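Local coordinates for GDSL-like Lipase/Acylhydrolase family protein (Neisseria meningitidis, PDB 4K7J) that probably removes O-acetyl groups from peptidoglycan as an SGNH-family esterase, using a catalytic triad whose productive conformation is induced by substrate, at residues 75-80 / 366-371. Sequence-based numbering, arbitrary orientation. Where two conformers were deposited one is given.
Sequences KRLQKT and DSLEEL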
# COMPACT_ATOMS: atom_id res chain seq x y z
N LYS A 75 -7.01 2.68 11.11
CA LYS A 75 -7.75 3.22 12.26
C LYS A 75 -7.36 2.51 13.56
O LYS A 75 -7.24 3.14 14.61
CB LYS A 75 -9.26 3.12 12.04
CG LYS A 75 -9.76 3.95 10.86
CD LYS A 75 -9.60 5.44 11.10
CE LYS A 75 -10.00 6.25 9.86
NZ LYS A 75 -11.34 5.80 9.38
N ARG A 76 -7.17 1.20 13.48
CA ARG A 76 -6.83 0.43 14.66
C ARG A 76 -5.45 0.80 15.20
O ARG A 76 -5.30 1.14 16.38
CB ARG A 76 -6.89 -1.06 14.34
CG ARG A 76 -6.24 -1.92 15.39
CD ARG A 76 -7.17 -2.19 16.56
NE ARG A 76 -6.70 -3.33 17.33
CZ ARG A 76 -7.02 -4.59 17.09
NH1 ARG A 76 -7.83 -4.90 16.07
NH2 ARG A 76 -6.54 -5.55 17.86
N LEU A 77 -4.44 0.74 14.34
CA LEU A 77 -3.07 1.00 14.79
C LEU A 77 -2.81 2.48 15.15
O LEU A 77 -1.89 2.77 15.92
CB LEU A 77 -2.04 0.51 13.77
CG LEU A 77 -2.14 -0.96 13.36
CD1 LEU A 77 -1.01 -1.28 12.40
CD2 LEU A 77 -2.13 -1.92 14.56
N GLN A 78 -3.60 3.39 14.58
CA GLN A 78 -3.49 4.81 14.93
C GLN A 78 -4.04 5.10 16.33
O GLN A 78 -3.50 5.94 17.05
CB GLN A 78 -4.14 5.72 13.86
CG GLN A 78 -3.20 5.98 12.66
CD GLN A 78 -3.79 6.85 11.56
OE1 GLN A 78 -4.99 7.00 11.44
NE2 GLN A 78 -2.93 7.42 10.74
N LYS A 79 -5.09 4.39 16.72
CA LYS A 79 -5.61 4.47 18.08
C LYS A 79 -4.59 3.91 19.08
O LYS A 79 -4.36 4.48 20.14
CB LYS A 79 -6.94 3.72 18.19
CG LYS A 79 -8.10 4.48 17.61
CD LYS A 79 -8.35 5.76 18.42
CE LYS A 79 -9.59 6.51 17.97
NZ LYS A 79 -9.34 7.40 16.80
N THR A 80 -3.96 2.81 18.71
CA THR A 80 -3.00 2.14 19.57
C THR A 80 -1.70 2.93 19.73
O THR A 80 -1.16 3.02 20.83
CB THR A 80 -2.68 0.73 19.01
OG1 THR A 80 -3.88 -0.05 18.96
CG2 THR A 80 -1.65 0.03 19.89
N ASP A 366 -4.35 -7.19 15.27
CA ASP A 366 -4.20 -8.06 16.45
C ASP A 366 -2.84 -8.74 16.45
O ASP A 366 -2.11 -8.67 17.43
CB ASP A 366 -5.26 -9.17 16.45
CG ASP A 366 -6.64 -8.67 16.85
OD1 ASP A 366 -6.72 -7.60 17.47
OD2 ASP A 366 -7.63 -9.37 16.54
N SER A 367 -2.53 -9.42 15.35
CA SER A 367 -1.27 -10.15 15.21
C SER A 367 -0.03 -9.25 15.40
O SER A 367 0.96 -9.66 16.02
CB SER A 367 -1.21 -10.86 13.85
OG SER A 367 -2.32 -11.73 13.65
N LEU A 368 -0.09 -8.02 14.89
CA LEU A 368 1.06 -7.13 14.96
C LEU A 368 1.25 -6.56 16.36
O LEU A 368 2.37 -6.44 16.85
CB LEU A 368 0.94 -6.00 13.93
CG LEU A 368 0.99 -6.42 12.47
CD1 LEU A 368 0.60 -5.27 11.55
CD2 LEU A 368 2.37 -6.93 12.12
N GLU A 369 0.14 -6.21 17.01
CA GLU A 369 0.21 -5.68 18.36
C GLU A 369 0.76 -6.73 19.33
O GLU A 369 1.53 -6.41 20.25
CB GLU A 369 -1.15 -5.14 18.82
CG GLU A 369 -1.56 -3.84 18.11
CD GLU A 369 -3.02 -3.47 18.35
OE1 GLU A 369 -3.70 -4.14 19.16
OE2 GLU A 369 -3.50 -2.50 17.72
N GLU A 370 0.38 -7.99 19.11
CA GLU A 370 0.89 -9.10 19.92
C GLU A 370 2.39 -9.18 19.78
O GLU A 370 3.10 -9.41 20.76
CB GLU A 370 0.31 -10.43 19.46
CG GLU A 370 -1.13 -10.68 19.83
CD GLU A 370 -1.58 -12.09 19.49
OE1 GLU A 370 -0.70 -12.92 19.15
OE2 GLU A 370 -2.79 -12.38 19.54
N LEU A 371 2.85 -9.02 18.55
CA LEU A 371 4.25 -9.20 18.22
C LEU A 371 5.06 -8.14 18.94
O LEU A 371 6.13 -8.41 19.48
CB LEU A 371 4.47 -9.10 16.70
CG LEU A 371 5.91 -9.22 16.19
CD1 LEU A 371 6.54 -10.56 16.54
CD2 LEU A 371 5.97 -9.00 14.68
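R76 and T80 of helix 68-81 face E369 of helix 354-373: the segments 75-80 and 366-371 run in roughly the same direction, their axes inclined by 29° and 11.1 Å apart at closest approach. Both helices belong to the alpha/beta fold of the SGNH hydrolases, and this wide spacing is bridged by a salt-bridge network of R76, D366 and E369. The R76 chain leaves with CG anti to the backbone N and bends at chi2, which carries the guanidinium over to the second helix. There D366 OD1 sits at the guanidinium edge, near its plane; its separation from R76 NH2 is implausibly short and R76 has a second conformer, so the geometry is doubtful. E369 approaches obliquely, its carboxylate turned 74° from the guanidinium, and its two bonds are weak: R76 NE to E369 OE2 (3.3 Å) and R76 NH2 to E369 OE1. R76 NH1 also reaches E362 O weakly. Towards the interior, L77 CD1 lies 4.4 Å from L368 CD1, an apolar contact between buried leucines; L368 also packs on L28 of strand 28-30. E369 OE2 is shared: besides R76 NE it accepts T80 OG1 at 2.8 Å, a hydroxyl arriving from above the carboxylate plane, 57° out of it.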